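Local coordinates for protein Pcdhgc3 (Mus musculus, PDB 4ZI8) that probably mediates calcium-dependent cell adhesion and may help to establish and maintain specific neuronal connections in the brain, being seen here through its first three extracellular cadherin repeats, at residues E26-R31 / V114-N119; A233-L238 / L257-D262; I310-K315 / C326-E331. All coordinates share one frame; numbering follows the deposited sequence.

Interaction 1. Residues E26-R31 / V114-N119. With CA (calcium ion), chain O; CA (calcium ion), chain P; CA (calcium ion), chain N.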
loop_
_atom_site.group_PDB
_atom_site.type_symbol
_atom_site.label_atom_id
_atom_site.label_comp_id
_atom_site.label_asym_id
_atom_site.label_seq_id
_atom_site.Cartn_x
_atom_site.Cartn_y
_atom_site.Cartn_z
ATOM N N GLU B 26 24.146 -40.310 -27.370
ATOM C CA GLU B 26 23.295 -39.558 -26.441
ATOM C C GLU B 26 23.540 -40.140 -25.086
ATOM O O GLU B 26 23.407 -41.347 -24.901
ATOM C CB GLU B 26 21.815 -39.674 -26.816
ATOM C CG GLU B 26 21.547 -39.352 -28.284
ATOM C CD GLU B 26 20.088 -39.084 -28.599
ATOM O OE1 GLU B 26 19.204 -39.577 -27.858
ATOM O OE2 GLU B 26 19.837 -38.372 -29.601
ATOM N N ILE B 27 23.948 -39.302 -24.140
ATOM C CA ILE B 27 24.227 -39.779 -22.794
ATOM C C ILE B 27 23.639 -38.807 -21.781
ATOM O O ILE B 27 23.391 -37.652 -22.111
ATOM C CB ILE B 27 25.750 -39.927 -22.530
ATOM C CG1 ILE B 27 26.453 -38.582 -22.617
ATOM C CG2 ILE B 27 26.402 -40.874 -23.569
ATOM C CD1 ILE B 27 27.935 -38.652 -22.101
ATOM N N LEU B 28 23.436 -39.279 -20.559
ATOM C CA LEU B 28 23.077 -38.396 -19.461
ATOM C C LEU B 28 24.222 -37.480 -19.086
ATOM O O LEU B 28 25.397 -37.906 -19.094
ATOM C CB LEU B 28 22.675 -39.219 -18.236
ATOM C CG LEU B 28 21.446 -40.119 -18.316
ATOM C CD1 LEU B 28 21.234 -40.843 -16.977
ATOM C CD2 LEU B 28 20.217 -39.311 -18.724
ATOM N N GLU B 29 23.913 -36.236 -18.704
ATOM C CA GLU B 29 24.963 -35.393 -18.150
ATOM C C GLU B 29 25.526 -35.993 -16.867
ATOM O O GLU B 29 24.915 -36.850 -16.229
ATOM C CB GLU B 29 24.440 -33.964 -17.862
ATOM C CG GLU B 29 23.186 -33.953 -16.939
ATOM C CD GLU B 29 22.919 -32.597 -16.290
ATOM O OE1 GLU B 29 23.866 -31.813 -16.049
ATOM O OE2 GLU B 29 21.744 -32.308 -16.040
ATOM N N GLU B 30 26.690 -35.500 -16.477
ATOM C CA GLU B 30 27.269 -35.719 -15.173
ATOM C C GLU B 30 27.712 -37.174 -15.005
ATOM O O GLU B 30 27.807 -37.664 -13.901
ATOM C CB GLU B 30 26.277 -35.289 -14.061
ATOM C CG GLU B 30 25.786 -33.863 -14.213
ATOM C CD GLU B 30 26.779 -32.794 -13.769
ATOM O OE1 GLU B 30 27.960 -33.099 -13.438
ATOM O OE2 GLU B 30 26.359 -31.607 -13.728
ATOM N N ARG B 31 28.024 -37.862 -16.100
ATOM C CA ARG B 31 28.600 -39.209 -15.958
ATOM C C ARG B 31 30.000 -39.142 -15.396
ATOM O O ARG B 31 30.707 -38.156 -15.603
ATOM C CB ARG B 31 28.627 -39.956 -17.288
ATOM C CG ARG B 31 27.269 -40.312 -17.892
ATOM C CD ARG B 31 26.287 -40.935 -16.895
ATOM N NE ARG B 31 25.563 -39.887 -16.167
ATOM C CZ ARG B 31 24.680 -40.124 -15.207
ATOM N NH1 ARG B 31 24.416 -41.371 -14.865
ATOM N NH2 ARG B 31 24.069 -39.113 -14.582
ATOM N N VAL B 114 24.887 -35.973 -27.645
ATOM C CA VAL B 114 23.767 -35.284 -27.004
ATOM C C VAL B 114 23.898 -35.448 -25.492
ATOM O O VAL B 114 24.087 -36.566 -24.986
ATOM C CB VAL B 114 22.412 -35.821 -27.475
ATOM C CG1 VAL B 114 21.259 -35.096 -26.721
ATOM C CG2 VAL B 114 22.276 -35.672 -28.999
ATOM N N VAL B 115 23.838 -34.331 -24.769
ATOM C CA VAL B 115 23.968 -34.369 -23.320
ATOM C C VAL B 115 22.585 -34.135 -22.714
ATOM O O VAL B 115 21.999 -33.047 -22.843
ATOM C CB VAL B 115 24.987 -33.344 -22.828
ATOM C CG1 VAL B 115 25.065 -33.341 -21.297
ATOM C CG2 VAL B 115 26.380 -33.645 -23.449
ATOM N N GLN B 116 22.033 -35.191 -22.129
ATOM C CA GLN B 116 20.663 -35.174 -21.636
ATOM C C GLN B 116 20.580 -34.683 -20.197
ATOM O O GLN B 116 21.407 -35.045 -19.376
ATOM C CB GLN B 116 20.055 -36.566 -21.739
ATOM C CG GLN B 116 20.031 -37.094 -23.192
ATOM C CD GLN B 116 19.751 -38.581 -23.279
ATOM O OE1 GLN B 116 20.074 -39.346 -22.360
ATOM N NE2 GLN B 116 19.168 -39.008 -24.400
ATOM N N ASP B 117 19.539 -33.901 -19.901
ATOM C CA ASP B 117 19.332 -33.305 -18.571
ATOM C C ASP B 117 19.049 -34.314 -17.512
ATOM O O ASP B 117 18.283 -35.232 -17.738
ATOM C CB ASP B 117 18.164 -32.312 -18.604
ATOM C CG ASP B 117 18.078 -31.462 -17.344
ATOM O OD1 ASP B 117 19.128 -30.998 -16.849
ATOM O OD2 ASP B 117 16.955 -31.221 -16.851
ATOM N N ILE B 118 19.647 -34.156 -16.331
ATOM C CA ILE B 118 19.138 -34.875 -15.177
ATOM C C ILE B 118 18.722 -33.831 -14.144
ATOM O O ILE B 118 19.154 -32.660 -14.189
ATOM C CB ILE B 118 20.174 -35.901 -14.567
ATOM C CG1 ILE B 118 21.316 -35.169 -13.883
ATOM C CG2 ILE B 118 20.724 -36.869 -15.674
ATOM C CD1 ILE B 118 22.405 -36.095 -13.292
ATOM N N ASN B 119 17.864 -34.236 -13.231
ATOM C CA ASN B 119 17.381 -33.295 -12.226
ATOM C C ASN B 119 18.342 -33.146 -11.061
ATOM O O ASN B 119 17.986 -33.480 -9.899
ATOM C CB ASN B 119 16.000 -33.693 -11.694
ATOM C CG ASN B 119 15.312 -32.510 -10.990
ATOM O OD1 ASN B 119 15.631 -31.356 -11.276
ATOM N ND2 ASN B 119 14.426 -32.789 -10.043
HETATM CA CA CA O . 20.409 -30.837 -14.953
HETATM CA CA CA P . 24.329 -30.490 -14.114
HETATM CA CA CA N . 15.492 -29.091 -10.948
HETATM O O HOH W 1 24.518 -29.152 -12.117
#
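Strands 26-28 and 114-116 run parallel, their axes 4.7 Å apart at closest and inclined by 29°, pairing Glu26 with Val114, Ile27 with Val115 and Leu28 with Gln116. Ile27 is bonded through both its backbone N and its O, N to Val114 O and O to Gln116 N, and Glu29 N to Gln116 O at 2.9 Å adds a third backbone bond. Strand 24-28 is an edge strand of its sheet in the first cadherin repeat, and the parallel pairing with 107-116 delivers both segments to the calcium-binding junction with the second. With CG set between its backbone N and carbonyl carbon (chi1 55°), Glu29 extends its carboxylate between two calcium ions: OE2 binds one at 2.3 Å, OE1 the other at 2.4 Å. The anti lone pair of OE2 also takes the Ile118 N-H at 2.8 Å, nearly straight at 174°. Asp117 OD1 and Ile118 O join OE2 on the first ion, Glu85, Asp120 and Asp153 completing its protein ligands, while Glu30 OE2 reaches the second; Asn157 also holds the Asp117 carboxylate, and Arg81 that of Glu30. Arg31 grips Glu29 O side-on with NE and NH2, and Ile118 CD1 lies at the guanidinium edge. Ile118 CG2 turns instead to Leu28 CD2, 3.9 Å away.

Interaction 2. Residues A233-L238 / L257-D262. With CA (calcium ion), chain S; CA (calcium ion), chain Q.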
loop_
_atom_site.group_PDB
_atom_site.type_symbol
_atom_site.label_atom_id
_atom_site.label_comp_id
_atom_site.label_asym_id
_atom_site.label_seq_id
_atom_site.Cartn_x
_atom_site.Cartn_y
_atom_site.Cartn_z
ATOM N N ALA B 233 -12.293 4.794 24.193
ATOM C CA ALA B 233 -13.480 4.429 24.957
ATOM C C ALA B 233 -13.270 4.808 26.406
ATOM O O ALA B 233 -12.318 4.333 27.024
ATOM C CB ALA B 233 -13.769 2.939 24.835
ATOM N N PHE B 234 -14.151 5.641 26.950
ATOM C CA PHE B 234 -14.053 6.005 28.360
ATOM C C PHE B 234 -14.337 4.828 29.276
ATOM O O PHE B 234 -15.154 3.975 28.957
ATOM C CB PHE B 234 -14.997 7.179 28.674
ATOM C CG PHE B 234 -14.395 8.511 28.342
ATOM C CD1 PHE B 234 -13.490 9.108 29.211
ATOM C CD2 PHE B 234 -14.684 9.142 27.146
ATOM C CE1 PHE B 234 -12.908 10.306 28.906
ATOM C CE2 PHE B 234 -14.101 10.365 26.836
ATOM C CZ PHE B 234 -13.214 10.941 27.710
ATOM N N ASN B 235 -13.621 4.768 30.394
ATOM C CA ASN B 235 -13.864 3.767 31.420
ATOM C C ASN B 235 -15.279 3.848 31.943
ATOM O O ASN B 235 -15.906 2.833 32.232
ATOM C CB ASN B 235 -12.872 3.922 32.566
ATOM C CG ASN B 235 -11.585 3.157 32.320
ATOM O OD1 ASN B 235 -11.200 2.925 31.172
ATOM N ND2 ASN B 235 -10.923 2.746 33.393
ATOM N N GLN B 236 -15.774 5.070 32.062
ATOM C CA GLN B 236 -17.152 5.286 32.445
ATOM C C GLN B 236 -17.678 6.504 31.724
ATOM O O GLN B 236 -16.918 7.401 31.348
ATOM C CB GLN B 236 -17.290 5.426 33.964
ATOM C CG GLN B 236 -16.335 6.362 34.597
ATOM C CD GLN B 236 -16.435 6.338 36.104
ATOM O OE1 GLN B 236 -15.740 5.569 36.762
ATOM N NE2 GLN B 236 -17.316 7.162 36.659
ATOM N N SER B 237 -18.982 6.504 31.492
ATOM C CA SER B 237 -19.614 7.534 30.697
ATOM C C SER B 237 -19.937 8.739 31.556
ATOM O O SER B 237 -20.017 9.855 31.055
ATOM C CB SER B 237 -20.887 7.007 30.047
ATOM O OG SER B 237 -20.561 6.237 28.904
ATOM N N LEU B 238 -20.110 8.500 32.849
ATOM C CA LEU B 238 -20.545 9.541 33.756
ATOM C C LEU B 238 -19.635 9.592 34.973
ATOM O O LEU B 238 -19.415 8.568 35.641
ATOM C CB LEU B 238 -22.004 9.312 34.171
ATOM C CG LEU B 238 -22.611 10.176 35.285
ATOM C CD1 LEU B 238 -22.521 11.645 34.940
ATOM C CD2 LEU B 238 -24.054 9.793 35.518
ATOM N N LEU B 257 -10.823 8.922 32.192
ATOM C CA LEU B 257 -9.872 8.000 31.581
ATOM C C LEU B 257 -10.510 7.270 30.412
ATOM O O LEU B 257 -11.524 6.581 30.577
ATOM C CB LEU B 257 -9.351 7.001 32.612
ATOM C CG LEU B 257 -8.491 5.865 32.028
ATOM C CD1 LEU B 257 -7.191 6.411 31.449
ATOM C CD2 LEU B 257 -8.218 4.756 33.034
ATOM N N ALA B 258 -9.913 7.425 29.231
ATOM C CA ALA B 258 -10.302 6.647 28.051
ATOM C C ALA B 258 -9.128 5.802 27.625
ATOM O O ALA B 258 -7.993 6.151 27.933
ATOM C CB ALA B 258 -10.735 7.563 26.917
ATOM N N THR B 259 -9.392 4.703 26.925
ATOM C CA THR B 259 -8.320 3.872 26.373
ATOM C C THR B 259 -8.569 3.631 24.887
ATOM O O THR B 259 -9.689 3.788 24.410
ATOM C CB THR B 259 -8.214 2.522 27.079
ATOM O OG1 THR B 259 -9.421 1.789 26.851
ATOM C CG2 THR B 259 -8.022 2.704 28.572
ATOM N N ASP B 260 -7.521 3.226 24.169
ATOM C CA ASP B 260 -7.590 3.075 22.715
ATOM C C ASP B 260 -6.745 1.862 22.349
ATOM O O ASP B 260 -5.626 1.707 22.811
ATOM C CB ASP B 260 -7.097 4.347 21.999
ATOM C CG ASP B 260 -7.438 4.380 20.506
ATOM O OD1 ASP B 260 -7.096 3.430 19.773
ATOM O OD2 ASP B 260 -8.046 5.382 20.059
ATOM N N LEU B 261 -7.292 0.982 21.536
ATOM C CA LEU B 261 -6.593 -0.258 21.266
ATOM C C LEU B 261 -5.514 -0.132 20.197
ATOM O O LEU B 261 -4.728 -1.070 19.991
ATOM C CB LEU B 261 -7.592 -1.341 20.866
ATOM C CG LEU B 261 -8.425 -1.902 22.019
ATOM C CD1 LEU B 261 -9.420 -2.925 21.488
ATOM C CD2 LEU B 261 -7.517 -2.562 23.037
ATOM N N ASP B 262 -5.472 0.994 19.497
ATOM C CA ASP B 262 -4.522 1.136 18.403
ATOM C C ASP B 262 -3.102 1.438 18.888
ATOM O O ASP B 262 -2.862 1.693 20.072
ATOM C CB ASP B 262 -4.951 2.234 17.444
ATOM C CG ASP B 262 -6.221 1.916 16.708
ATOM O OD1 ASP B 262 -6.424 0.785 16.215
ATOM O OD2 ASP B 262 -7.030 2.836 16.581
HETATM CA CA CA S . -7.468 4.887 17.776
HETATM CA CA CA Q . -5.542 -0.655 14.555
HETATM O O HOH W 2 -11.687 2.302 28.592
#
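In the third cadherin repeat, the short edge strand 233-234 lies antiparallel to the end of strand 252-259, just before that chain enters the calcium site at the junction with the second repeat. Ala233 and Thr259 form the hydrogen-bonded pair, N to O in both directions, and Phe234 faces Ala258 as the non-hydrogen-bonded pair. Beyond them Asn235 N meets Leu257 O at 2.8 Å and 173°. The methyl of Ala258 sits squarely over one face of the Phe234 ring, CB 3.9 Å from the centroid and 10° off the normal, a CH-pi contact. Phe234 CG stands anti to the carbonyl carbon (chi1 -83°), turning the ring inward onto Ala314, Cys326 and Tyr271. On the side of Ala233 and Thr259, a water donates to Ala233 O at 2.6 Å and to Asn235 OD1, and accepts from Thr259 OG1 at 2.9 Å. The Asn235 and Leu257 side chains cross obliquely, Asn235 ND2 lying 3.4 Å from Leu257 CD2. Farther on, Asp260 chelates a calcium ion with both carboxylate oxygens, and its OD1 accepts from Asp262 N through the anti lone pair, an Asx turn. Asp262 then bridges this ion, by OD2, to a second, by OD1. Three kinds of contact thus meet within a few residues: carbon packing faces the core, water links the outer polar groups, and an Asx turn, with the shared calcium ion, is consistent with a fixed spacing of Asp260 and Asp262.

Interaction 3. Residues I310-K315 / C326-E331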
loop_
_atom_site.group_PDB
_atom_site.type_symbol
_atom_site.label_atom_id
_atom_site.label_comp_id
_atom_site.label_asym_id
_atom_site.label_seq_id
_atom_site.Cartn_x
_atom_site.Cartn_y
_atom_site.Cartn_z
ATOM N N ILE B 310 -20.291 19.051 32.654
ATOM C CA ILE B 310 -19.141 19.252 31.798
ATOM C C ILE B 310 -18.925 18.049 30.886
ATOM O O ILE B 310 -18.787 16.926 31.358
ATOM C CB ILE B 310 -17.882 19.457 32.611
ATOM C CG1 ILE B 310 -18.077 20.617 33.580
ATOM C CG2 ILE B 310 -16.682 19.677 31.695
ATOM C CD1 ILE B 310 -17.197 20.446 34.750
ATOM N N TYR B 311 -18.877 18.276 29.589
ATOM C CA TYR B 311 -18.642 17.169 28.681
ATOM C C TYR B 311 -17.182 17.178 28.260
ATOM O O TYR B 311 -16.608 18.231 27.945
ATOM C CB TYR B 311 -19.547 17.229 27.454
ATOM C CG TYR B 311 -20.995 16.955 27.736
ATOM C CD1 TYR B 311 -21.801 17.929 28.297
ATOM C CD2 TYR B 311 -21.562 15.736 27.418
ATOM C CE1 TYR B 311 -23.140 17.698 28.544
ATOM C CE2 TYR B 311 -22.902 15.493 27.658
ATOM C CZ TYR B 311 -23.684 16.479 28.224
ATOM O OH TYR B 311 -25.021 16.259 28.476
ATOM N N ILE B 312 -16.576 16.012 28.296
ATOM C CA ILE B 312 -15.171 15.915 27.973
ATOM C C ILE B 312 -15.031 14.945 26.790
ATOM O O ILE B 312 -15.763 13.963 26.683
ATOM C CB ILE B 312 -14.364 15.467 29.190
ATOM C CG1 ILE B 312 -14.408 16.578 30.266
ATOM C CG2 ILE B 312 -12.915 15.126 28.807
ATOM C CD1 ILE B 312 -13.625 16.257 31.513
ATOM N N GLN B 313 -14.108 15.249 25.895
ATOM C CA GLN B 313 -13.970 14.470 24.696
ATOM C C GLN B 313 -12.600 13.826 24.732
ATOM O O GLN B 313 -11.645 14.449 25.203
ATOM C CB GLN B 313 -14.146 15.365 23.482
ATOM C CG GLN B 313 -13.688 14.752 22.194
ATOM C CD GLN B 313 -13.744 15.746 21.057
ATOM O OE1 GLN B 313 -14.761 15.861 20.378
ATOM N NE2 GLN B 313 -12.654 16.482 20.854
ATOM N N ALA B 314 -12.505 12.573 24.296
ATOM C CA ALA B 314 -11.209 11.924 24.099
ATOM C C ALA B 314 -11.032 11.622 22.609
ATOM O O ALA B 314 -11.921 11.005 22.021
ATOM C CB ALA B 314 -11.113 10.623 24.912
ATOM N N LYS B 315 -9.926 12.068 22.008
ATOM C CA LYS B 315 -9.625 11.774 20.610
ATOM C C LYS B 315 -8.186 11.297 20.514
ATOM O O LYS B 315 -7.324 11.765 21.268
ATOM C CB LYS B 315 -9.845 13.001 19.708
ATOM C CG LYS B 315 -11.300 13.166 19.213
ATOM C CD LYS B 315 -11.413 13.965 17.912
ATOM C CE LYS B 315 -12.855 13.919 17.349
ATOM N NZ LYS B 315 -13.136 14.851 16.203
ATOM N N CYS B 326 -17.539 11.759 27.527
ATOM C CA CYS B 326 -18.081 11.464 28.828
ATOM C C CYS B 326 -18.615 12.760 29.429
ATOM O O CYS B 326 -18.427 13.862 28.878
ATOM C CB CYS B 326 -17.032 10.826 29.743
ATOM S SG CYS B 326 -15.791 11.980 30.275
ATOM N N LYS B 327 -19.301 12.609 30.546
ATOM C CA LYS B 327 -19.900 13.745 31.218
ATOM C C LYS B 327 -19.459 13.773 32.669
ATOM O O LYS B 327 -19.447 12.742 33.334
ATOM C CB LYS B 327 -21.422 13.662 31.116
ATOM C CG LYS B 327 -22.161 14.810 31.750
ATOM C CD LYS B 327 -23.644 14.701 31.438
ATOM C CE LYS B 327 -23.997 13.310 31.002
ATOM N NZ LYS B 327 -25.448 13.019 31.175
ATOM N N VAL B 328 -19.083 14.948 33.156
ATOM C CA VAL B 328 -18.776 15.126 34.560
ATOM C C VAL B 328 -19.844 16.023 35.178
ATOM O O VAL B 328 -20.065 17.127 34.705
ATOM C CB VAL B 328 -17.409 15.770 34.766
ATOM C CG1 VAL B 328 -17.038 15.726 36.239
ATOM C CG2 VAL B 328 -16.382 15.053 33.908
ATOM N N LEU B 329 -20.528 15.521 36.196
ATOM C CA LEU B 329 -21.501 16.304 36.948
ATOM C C LEU B 329 -20.811 16.857 38.174
ATOM O O LEU B 329 -20.439 16.101 39.062
ATOM C CB LEU B 329 -22.690 15.450 37.356
ATOM C CG LEU B 329 -23.548 14.958 36.198
ATOM C CD1 LEU B 329 -24.647 14.004 36.678
ATOM C CD2 LEU B 329 -24.152 16.162 35.521
ATOM N N VAL B 330 -20.616 18.169 38.211
ATOM C CA VAL B 330 -19.973 18.819 39.359
ATOM C C VAL B 330 -21.038 19.509 40.211
ATOM O O VAL B 330 -21.622 20.519 39.802
ATOM C CB VAL B 330 -18.920 19.858 38.939
ATOM C CG1 VAL B 330 -18.298 20.521 40.172
ATOM C CG2 VAL B 330 -17.853 19.207 38.092
ATOM N N GLU B 331 -21.305 18.916 41.365
ATOM C CA GLU B 331 -22.239 19.473 42.339
ATOM C C GLU B 331 -21.500 20.432 43.259
ATOM O O GLU B 331 -20.515 20.063 43.888
ATOM C CB GLU B 331 -22.914 18.371 43.151
ATOM C CG GLU B 331 -23.863 18.921 44.215
ATOM C CD GLU B 331 -24.439 17.843 45.124
ATOM O OE1 GLU B 331 -24.245 16.643 44.815
ATOM O OE2 GLU B 331 -25.085 18.205 46.141
#
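Tyr311 and Lys327 lie side by side across the non-hydrogen-bonded pair of a beta hairpin, with the lysine chain running over one face of the phenol ring. Lys327 CG is 4.2 Å from the centroid of the Tyr311 ring and 12° off its normal, a CH-pi contact, and CD passes on to the hydroxyl, 3.6 Å from Tyr311 OH. Two torsions describe the path of the chain: Lys327 CG is anti to the backbone N (chi1 -179°), and a nearly eclipsed bend at chi3 (18°) leaves CE beside the ring. An alanine in place of Tyr311 would leave the methylenes of Lys327 without the ring they lie on, and the lysine chain would probably be set free to turn. On the opposite face of this pair the side chains that meet are apolar. Ile312 CB meets Cys326 SG at 3.9 Å, Ile312 CD1 reaches Val328 CG2, and Ile310 CD1 touches Val330 CG2 at 3.6 Å. Four backbone bonds frame these side chains, a reciprocal pair between Ile310 and Val328 and another between Ile312 and Cys326, the shortest being Val328 N to Ile310 O at 2.7 Å. Outward from them, Val256 and Val253 of strand 252-259 close over the apolar surface, the facing sheet of the cadherin sandwich. The Tyr311 ring packs edge-to-face with His276 and also touches Leu91 of the second subunit. The hairpin therefore separates its chemistry by face: aliphatic carbon and sulfur seal the core of the repeat, while on the other face the tyrosine, flanked by the lysine methylenes, is the residue that touches the second subunit.

The three contacts illustrate how one sandwich fold divides its labour. Interaction 3 is buried core, interaction 2 lies at the surface, and interaction 1 is partly buried. Interactions 2 and 3 share the third repeat, their centres about 12 Å apart, and they touch: Phe234 CZ packs on Ala314 CB at 3.5 Å, and Ser237 O probably accepts a hydrogen bond from Lys327 N. Interaction 1 sits about 72 Å from interaction 2, between centres, across the middle of the chain. Yet interactions 1 and 2 have a common chemistry, backbone pairing that ends in calcium-binding carboxylates at successive repeat junctions, whereas interaction 3 contains no metal ligand and relies on hairpin bonds and apolar packing.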